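Local coordinates for RagA protein (Porphyromonas gingivalis, PDB 6SLN) that probably imports nutrients, likely peptides, across the outer membrane as a TonB-dependent receptor with a plug-filled beta-barrel, at residues Ser184-Ala189 with Ser193-Arg198; Tyr567-Phe572 with Asn641-Asn646. One frame throughout, in Å; residues are numbered along the deposited sequence.

Contact 1 (Ser184-Ala189 with Ser193-Arg198); sequences SVLKDA and SIYGAR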
loop_
_atom_site.group_PDB
_atom_site.type_symbol
_atom_site.label_atom_id
_atom_site.label_comp_id
_atom_site.label_asym_id
_atom_site.label_seq_id
_atom_site.Cartn_x
_atom_site.Cartn_y
_atom_site.Cartn_z
ATOM N N SER A 184 6.300 -31.549 -23.729
ATOM C CA SER A 184 7.475 -31.858 -24.529
ATOM C C SER A 184 8.694 -31.196 -23.905
ATOM O O SER A 184 8.655 -30.013 -23.550
ATOM C CB SER A 184 7.301 -31.390 -25.975
ATOM O OG SER A 184 6.130 -31.928 -26.561
ATOM N N VAL A 185 9.767 -31.959 -23.743
ATOM C CA VAL A 185 11.014 -31.413 -23.233
ATOM C C VAL A 185 11.996 -31.377 -24.390
ATOM O O VAL A 185 12.286 -32.413 -25.000
ATOM C CB VAL A 185 11.552 -32.217 -22.039
ATOM C CG1 VAL A 185 12.839 -31.586 -21.500
ATOM C CG2 VAL A 185 10.497 -32.257 -20.946
ATOM N N LEU A 186 12.474 -30.175 -24.713
ATOM C CA LEU A 186 13.403 -29.958 -25.814
ATOM C C LEU A 186 14.814 -29.780 -25.261
ATOM O O LEU A 186 15.073 -28.851 -24.484
ATOM C CB LEU A 186 12.990 -28.741 -26.636
ATOM C CG LEU A 186 11.508 -28.552 -26.912
ATOM C CD1 LEU A 186 11.354 -27.344 -27.763
ATOM C CD2 LEU A 186 10.929 -29.758 -27.610
ATOM N N LYS A 187 15.729 -30.657 -25.679
ATOM C CA LYS A 187 17.033 -30.761 -25.046
ATOM C C LYS A 187 18.184 -30.157 -25.843
ATOM O O LYS A 187 19.198 -29.804 -25.236
ATOM C CB LYS A 187 17.353 -32.235 -24.756
ATOM C CG LYS A 187 16.208 -32.983 -24.093
ATOM C CD LYS A 187 16.649 -34.326 -23.493
ATOM C CE LYS A 187 15.795 -35.488 -24.026
ATOM N NZ LYS A 187 16.221 -36.849 -23.539
ATOM N N ASP A 188 18.064 -30.026 -27.165
ATOM C CA ASP A 188 19.188 -29.636 -28.007
ATOM C C ASP A 188 18.885 -28.385 -28.829
ATOM O O ASP A 188 17.734 -27.991 -29.019
ATOM C CB ASP A 188 19.577 -30.765 -28.957
ATOM C CG ASP A 188 18.633 -30.879 -30.109
ATOM O OD1 ASP A 188 17.514 -31.367 -29.892
ATOM O OD2 ASP A 188 18.996 -30.459 -31.216
ATOM N N ALA A 189 19.960 -27.798 -29.362
ATOM C CA ALA A 189 19.887 -26.497 -30.019
ATOM C C ALA A 189 19.027 -26.526 -31.274
ATOM O O ALA A 189 18.477 -25.491 -31.675
ATOM C CB ALA A 189 21.292 -26.015 -30.370
ATOM N N SER A 193 15.232 -23.876 -31.307
ATOM C CA SER A 193 15.725 -22.766 -32.112
ATOM C C SER A 193 14.759 -21.580 -32.186
ATOM O O SER A 193 15.212 -20.454 -32.424
ATOM C CB SER A 193 16.062 -23.262 -33.509
ATOM O OG SER A 193 15.060 -24.133 -33.983
ATOM N N ILE A 194 13.458 -21.778 -31.955
ATOM C CA ILE A 194 12.497 -20.682 -32.054
ATOM C C ILE A 194 12.193 -20.033 -30.697
ATOM O O ILE A 194 11.311 -19.176 -30.613
ATOM C CB ILE A 194 11.208 -21.147 -32.748
ATOM C CG1 ILE A 194 10.398 -22.058 -31.830
ATOM C CG2 ILE A 194 11.542 -21.859 -34.043
ATOM C CD1 ILE A 194 9.234 -22.767 -32.521
ATOM N N TYR A 195 12.928 -20.386 -29.644
ATOM C CA TYR A 195 12.800 -19.765 -28.326
ATOM C C TYR A 195 14.092 -19.022 -27.991
ATOM O O TYR A 195 15.148 -19.273 -28.585
ATOM C CB TYR A 195 12.455 -20.828 -27.263
ATOM C CG TYR A 195 11.379 -21.754 -27.779
ATOM C CD1 TYR A 195 10.055 -21.360 -27.790
ATOM C CD2 TYR A 195 11.695 -22.984 -28.334
ATOM C CE1 TYR A 195 9.058 -22.182 -28.293
ATOM C CE2 TYR A 195 10.710 -23.810 -28.855
ATOM C CZ TYR A 195 9.389 -23.402 -28.830
ATOM O OH TYR A 195 8.397 -24.213 -29.340
ATOM N N GLY A 196 14.017 -18.074 -27.055
ATOM C CA GLY A 196 15.227 -17.309 -26.830
ATOM C C GLY A 196 15.430 -16.448 -25.599
ATOM O O GLY A 196 16.212 -15.494 -25.652
ATOM N N ALA A 197 14.777 -16.727 -24.484
ATOM C CA ALA A 197 15.280 -16.006 -23.322
ATOM C C ALA A 197 16.436 -16.774 -22.713
ATOM O O ALA A 197 17.425 -16.181 -22.250
ATOM C CB ALA A 197 14.169 -15.773 -22.288
ATOM N N ARG A 198 16.322 -18.100 -22.779
ATOM C CA ARG A 198 17.283 -19.021 -22.204
ATOM C C ARG A 198 17.035 -20.427 -22.743
ATOM O O ARG A 198 16.979 -21.391 -21.976
ATOM C CB ARG A 198 17.210 -18.970 -20.677
ATOM C CG ARG A 198 15.815 -19.034 -20.093
ATOM C CD ARG A 198 15.884 -19.545 -18.674
ATOM N NE ARG A 198 14.621 -20.081 -18.174
ATOM C CZ ARG A 198 13.629 -19.338 -17.691
ATOM N NH1 ARG A 198 13.747 -18.016 -17.665
ATOM N NH2 ARG A 198 12.513 -19.913 -17.245
#
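Leu186 and Tyr195 make the one apolar side-chain contact between 184-189 and 193-198, with Leu186 CD1 3.8 Å from Tyr195 CE2. The two side chains cross at about a right angle, and the methyl meets the ring obliquely. Leu186 holds CG anti to its carbonyl carbon (chi1 -41°), which directs the isobutyl group toward the tyrosine. Ile194 CG1 lies 3.4 Å above one face of the same ring, offset toward its rim, and Leu159 and Ile161 of strand 159-162 also touch Tyr195; Leu186 in turn packs on Val102 and Thr192. The Tyr195 end is thus the better packed part, although the residue stays partly exposed. At the turn the approach is looser. Ala189 O is 3.6 Å from Ser193 N, with no hydrogen bond between the segments, and 3.8 Å from Ser193 CB. Ser193 OG sits between its backbone N and carbonyl carbon (chi1 43°) and bonds to Ser190 O, while Asp188 OD2 accepts from Ser190 N. Residues Ser190-Thr192 join the two segments within the loop that follows strand 180-186. The arrangement belongs to the plug domain of a TonB-dependent receptor, where this loop connects the antiparallel strands 180-186 and 203-208 of its mixed sheet.

Contact 2 (Tyr567-Phe572 with Asn641-Asn646); sequences YAYLSF and NSEIGN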
loop_
_atom_site.group_PDB
_atom_site.type_symbol
_atom_site.label_atom_id
_atom_site.label_comp_id
_atom_site.label_asym_id
_atom_site.label_seq_id
_atom_site.Cartn_x
_atom_site.Cartn_y
_atom_site.Cartn_z
ATOM N N TYR A 567 11.698 -5.851 -17.373
ATOM C CA TYR A 567 12.625 -6.326 -18.376
ATOM C C TYR A 567 11.843 -6.478 -19.666
ATOM O O TYR A 567 10.608 -6.468 -19.673
ATOM C CB TYR A 567 13.309 -7.641 -17.954
ATOM C CG TYR A 567 12.419 -8.872 -17.850
ATOM C CD1 TYR A 567 11.977 -9.548 -18.984
ATOM C CD2 TYR A 567 12.046 -9.380 -16.606
ATOM C CE1 TYR A 567 11.163 -10.696 -18.875
ATOM C CE2 TYR A 567 11.234 -10.521 -16.492
ATOM C CZ TYR A 567 10.801 -11.165 -17.625
ATOM O OH TYR A 567 10.019 -12.278 -17.513
ATOM N N ALA A 568 12.582 -6.612 -20.762
ATOM C CA ALA A 568 11.965 -6.902 -22.042
ATOM C C ALA A 568 12.964 -7.646 -22.915
ATOM O O ALA A 568 14.178 -7.639 -22.668
ATOM C CB ALA A 568 11.466 -5.623 -22.728
ATOM N N TYR A 569 12.424 -8.314 -23.928
ATOM C CA TYR A 569 13.217 -9.005 -24.927
ATOM C C TYR A 569 12.623 -8.692 -26.289
ATOM O O TYR A 569 11.404 -8.537 -26.425
ATOM C CB TYR A 569 13.215 -10.522 -24.718
ATOM C CG TYR A 569 14.066 -11.032 -23.583
ATOM C CD1 TYR A 569 15.428 -11.257 -23.756
ATOM C CD2 TYR A 569 13.500 -11.330 -22.343
ATOM C CE1 TYR A 569 16.205 -11.749 -22.717
ATOM C CE2 TYR A 569 14.270 -11.812 -21.293
ATOM C CZ TYR A 569 15.621 -12.019 -21.486
ATOM O OH TYR A 569 16.394 -12.503 -20.451
ATOM N N LEU A 570 13.496 -8.597 -27.295
ATOM C CA LEU A 570 13.093 -8.464 -28.690
ATOM C C LEU A 570 13.828 -9.514 -29.500
ATOM O O LEU A 570 15.046 -9.670 -29.354
ATOM C CB LEU A 570 13.395 -7.073 -29.258
ATOM C CG LEU A 570 12.930 -6.901 -30.714
ATOM C CD1 LEU A 570 11.387 -6.983 -30.856
ATOM C CD2 LEU A 570 13.463 -5.603 -31.283
ATOM N N SER A 571 13.099 -10.211 -30.370
ATOM C CA SER A 571 13.629 -11.385 -31.039
ATOM C C SER A 571 13.239 -11.394 -32.506
ATOM O O SER A 571 12.112 -11.036 -32.861
ATOM C CB SER A 571 13.115 -12.653 -30.361
ATOM O OG SER A 571 14.004 -13.065 -29.349
ATOM N N PHE A 572 14.178 -11.804 -33.357
ATOM C CA PHE A 572 13.891 -12.101 -34.752
ATOM C C PHE A 572 14.518 -13.442 -35.052
ATOM O O PHE A 572 15.692 -13.659 -34.727
ATOM C CB PHE A 572 14.435 -11.024 -35.684
ATOM C CG PHE A 572 13.899 -9.648 -35.392
ATOM C CD1 PHE A 572 12.625 -9.292 -35.783
ATOM C CD2 PHE A 572 14.673 -8.713 -34.725
ATOM C CE1 PHE A 572 12.126 -8.028 -35.515
ATOM C CE2 PHE A 572 14.183 -7.452 -34.452
ATOM C CZ PHE A 572 12.900 -7.110 -34.846
ATOM N N ASN A 641 21.772 -17.382 -22.996
ATOM C CA ASN A 641 21.245 -17.439 -21.649
ATOM C C ASN A 641 21.392 -16.052 -21.054
ATOM O O ASN A 641 22.468 -15.450 -21.142
ATOM C CB ASN A 641 21.973 -18.486 -20.788
ATOM C CG ASN A 641 21.348 -18.622 -19.384
ATOM O OD1 ASN A 641 20.302 -18.041 -19.101
ATOM N ND2 ASN A 641 21.996 -19.365 -18.516
ATOM N N SER A 642 20.307 -15.541 -20.463
ATOM C CA SER A 642 20.328 -14.198 -19.896
ATOM C C SER A 642 19.508 -14.122 -18.619
ATOM O O SER A 642 19.171 -13.015 -18.169
ATOM C CB SER A 642 19.797 -13.171 -20.878
ATOM O OG SER A 642 18.626 -13.672 -21.488
ATOM N N GLU A 643 19.173 -15.269 -18.034
ATOM C CA GLU A 643 18.407 -15.291 -16.797
ATOM C C GLU A 643 19.290 -14.766 -15.675
ATOM O O GLU A 643 19.863 -15.516 -14.885
ATOM C CB GLU A 643 17.900 -16.689 -16.484
ATOM C CG GLU A 643 16.527 -16.968 -17.014
ATOM C CD GLU A 643 15.621 -15.767 -16.988
ATOM O OE1 GLU A 643 15.508 -15.118 -15.915
ATOM O OE2 GLU A 643 15.020 -15.482 -18.055
ATOM N N ILE A 644 19.387 -13.449 -15.590
ATOM C CA ILE A 644 20.000 -12.788 -14.454
ATOM C C ILE A 644 19.080 -11.659 -14.004
ATOM O O ILE A 644 17.985 -11.480 -14.535
ATOM C CB ILE A 644 21.395 -12.251 -14.791
ATOM C CG1 ILE A 644 21.256 -11.202 -15.900
ATOM C CG2 ILE A 644 22.301 -13.401 -15.212
ATOM C CD1 ILE A 644 22.556 -10.485 -16.233
ATOM N N GLY A 645 19.542 -10.894 -13.021
ATOM C CA GLY A 645 18.813 -9.721 -12.582
ATOM C C GLY A 645 18.533 -8.759 -13.724
ATOM O O GLY A 645 19.018 -8.900 -14.847
ATOM N N ASN A 646 17.719 -7.749 -13.416
ATOM C CA ASN A 646 17.222 -6.828 -14.429
ATOM C C ASN A 646 18.132 -5.631 -14.679
ATOM O O ASN A 646 18.021 -4.995 -15.733
ATOM C CB ASN A 646 15.829 -6.318 -14.035
ATOM C CG ASN A 646 14.804 -7.423 -13.976
ATOM O OD1 ASN A 646 14.718 -8.240 -14.898
ATOM N ND2 ASN A 646 14.000 -7.446 -12.895
#
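In the transmembrane beta-barrel of this TonB-dependent receptor, strand 561-580 meets the loop that follows strand 627-641, and Tyr569 and Tyr567 reach from the strand to that loop. Tyr569 OH donates to Ser642 OG over 2.7 Å. The serine oxygen lies at the ring's edge, near its plane, and 3.3 Å from Tyr569 CE1. A chi1 of -75° turns the Tyr569 ring off the strand so that its hydroxyl arrives at the serine. Ser642 OG is also hydrogen-bonded to Ala197 O of the plug, so two bonds grip this buried hydroxyl. Glu643 OE2, 4.1 Å from Tyr569 OH, has its salt bridge with Arg198 of the plug. The loop is shaped locally by an Asx turn, in which Glu643 N donates to Asn641 OD1 at 3.2 Å, nearly straight (171°) but from above the carbonyl plane; Glu643 is also the centre of an inverse gamma turn. At the other end Arg597 supplies a cation-pi partner for Tyr567 and a hydrogen bond to Asn646 OD1, bridging strand and loop. There the amide and the Tyr567 ring planes are 28° apart, and Asn646 OD1 approaches Tyr567 CD2 obliquely to 3.4 Å.

Contact 1 closes before contact 2 opens along the chain, and their centres lie 15 Å apart on the same side of the chain's centre. They share no strand: contact 1 belongs to the plug, with strand 180-186 and its following loop, whereas contact 2 joins barrel strand 561-580 to the loop after strand 627-641. The two nevertheless touch. Arg198 NH1 forms a salt bridge with Glu643 OE2 at 2.9 Å, and Ala197 CB packs against Tyr569 CE2 at 4.1 Å. Segment 193-198 therefore lies against both sides of contact 2, tying the plug to the barrel wall, consistent with a plug seated inside the barrel of a TonB-dependent receptor.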